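PDB 4R84: sialyltransferase 0160 from Photobacterium damselae, which transfers sialic acid from CMP-sialic acid to galactosides, probably in α2,6 linkage, using a glycosyltransferase GT-B fold. Local coordinates for residues Q486-L489 and I493-E496. Sequence-based numbering, arbitrary orientation.
Sequences QVML and IVKE
The carbonyl O of Met488, in the last turn of helix 483-490, accepts the backbone N-H of Ile493, with Ile493 N 2.9 Å from Met488 O. The N-H...O angle is 146°, and the donor lies tilted 17° from the carbonyl plane. Met488 and Ile493 also touch through their side chains. The Met488 chain bends at its last torsion, chi3 74°, and this brings the methyl CE to 3.5 Å from CG2 of Ile493, tighter than ordinary van der Waals contact. A bond from residue i+5 back to i, with an apolar contact between the same two residues, is consistent with a Schellman motif closing helix 483-490, after which the chain runs on toward strand 499-502. In this GT-B enzyme, Ile465 of strand 462-468 touches both Met488 and Val494, while Tyr454 and Phe455 also meet Met488. The bound CMP-3-fluoro-sialic acid is about 10 Å from the side chain of Met488. CG2 of Val494 lies 3.9 Å from CB of Met488. The Leu489 side chain sets out away from the outgoing chain, but its CD2 comes back onto it, 3.3 Å from Val494 O and 3.5 Å from Glu496 N, and the CG of Glu496 packs against both Leu489 methyls. Two waters complete the seam. One donates to both Leu489 O and Val494 O, tying the helix end to the outgoing backbone. The other accepts from NE2 of Gln486 and donates to OE1 of Glu496, 2.6 Å away, while that same NE2 is hydrogen-bonded to Leu480 O.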
loop_
_atom_site.group_PDB
_atom_site.type_symbol
_atom_site.label_atom_id
_atom_site.label_comp_id
_atom_site.label_asym_id
_atom_site.label_seq_id
_atom_site.Cartn_x
_atom_site.Cartn_y
_atom_site.Cartn_z
ATOM N N GLN A 486 -3.945 -20.396 -15.234
ATOM C CA GLN A 486 -4.258 -19.735 -16.503
ATOM C C GLN A 486 -3.863 -18.260 -16.463
ATOM O O GLN A 486 -3.332 -17.725 -17.444
ATOM C CB GLN A 486 -5.746 -19.889 -16.843
ATOM C CG GLN A 486 -6.130 -21.313 -17.306
ATOM C CD GLN A 486 -5.349 -21.758 -18.522
ATOM O OE1 GLN A 486 -5.374 -21.100 -19.561
ATOM N NE2 GLN A 486 -4.647 -22.879 -18.402
ATOM N N VAL A 487 -4.095 -17.613 -15.322
ATOM C CA VAL A 487 -3.687 -16.217 -15.160
ATOM C C VAL A 487 -2.173 -16.059 -15.161
ATOM O O VAL A 487 -1.634 -15.198 -15.859
ATOM C CB VAL A 487 -4.263 -15.617 -13.861
ATOM C CG1 VAL A 487 -3.599 -14.279 -13.528
ATOM C CG2 VAL A 487 -5.764 -15.494 -13.977
ATOM N N MET A 488 -1.476 -16.921 -14.426
ATOM C CA MET A 488 -0.027 -16.843 -14.358
ATOM C C MET A 488 0.615 -17.119 -15.718
ATOM O O MET A 488 1.626 -16.500 -16.065
ATOM C CB MET A 488 0.506 -17.831 -13.323
ATOM C CG MET A 488 -0.074 -17.616 -11.950
ATOM S SD MET A 488 0.711 -18.686 -10.733
ATOM C CE MET A 488 2.273 -17.876 -10.578
ATOM N N LEU A 489 0.034 -18.038 -16.487
ATOM C CA LEU A 489 0.515 -18.299 -17.843
ATOM C C LEU A 489 0.349 -17.071 -18.740
ATOM O O LEU A 489 1.275 -16.695 -19.446
ATOM C CB LEU A 489 -0.204 -19.512 -18.445
ATOM C CG LEU A 489 0.159 -20.890 -17.864
ATOM C CD1 LEU A 489 -0.812 -21.957 -18.342
ATOM C CD2 LEU A 489 1.584 -21.303 -18.208
ATOM N N ILE A 493 4.300 -15.390 -15.853
ATOM C CA ILE A 493 4.977 -15.651 -14.596
ATOM C C ILE A 493 5.602 -17.022 -14.663
ATOM O O ILE A 493 6.735 -17.228 -14.232
ATOM C CB ILE A 493 4.015 -15.574 -13.405
ATOM C CG1 ILE A 493 3.425 -14.164 -13.320
ATOM C CG2 ILE A 493 4.740 -15.958 -12.114
ATOM C CD1 ILE A 493 2.343 -14.014 -12.270
ATOM N N VAL A 494 4.846 -17.953 -15.220
ATOM C CA VAL A 494 5.341 -19.300 -15.457
ATOM C C VAL A 494 4.959 -19.763 -16.857
ATOM O O VAL A 494 4.031 -19.235 -17.474
ATOM C CB VAL A 494 4.773 -20.312 -14.441
ATOM C CG1 VAL A 494 5.289 -20.041 -13.055
ATOM C CG2 VAL A 494 3.269 -20.278 -14.465
ATOM N N LYS A 495 5.681 -20.774 -17.332
ATOM C CA LYS A 495 5.264 -21.561 -18.476
ATOM C C LYS A 495 4.758 -22.908 -17.955
ATOM O O LYS A 495 4.966 -23.239 -16.788
ATOM C CB LYS A 495 6.428 -21.731 -19.453
ATOM C CG LYS A 495 6.878 -20.422 -20.061
ATOM C CD LYS A 495 7.978 -20.627 -21.092
ATOM C CE LYS A 495 8.260 -19.321 -21.818
ATOM N NZ LYS A 495 8.810 -18.288 -20.892
ATOM N N GLU A 496 4.088 -23.677 -18.805
ATOM C CA GLU A 496 3.466 -24.911 -18.354
ATOM C C GLU A 496 4.458 -25.867 -17.709
ATOM O O GLU A 496 4.126 -26.529 -16.727
ATOM C CB GLU A 496 2.755 -25.615 -19.507
ATOM C CG GLU A 496 1.423 -24.990 -19.862
ATOM C CD GLU A 496 0.532 -25.940 -20.635
ATOM O OE1 GLU A 496 -0.672 -25.635 -20.787
ATOM O OE2 GLU A 496 1.031 -27.003 -21.067
HETATM O O HOH W 1 -2.801 -24.249 -20.473
HETATM O O HOH W 2 3.522 -18.121 -19.974
#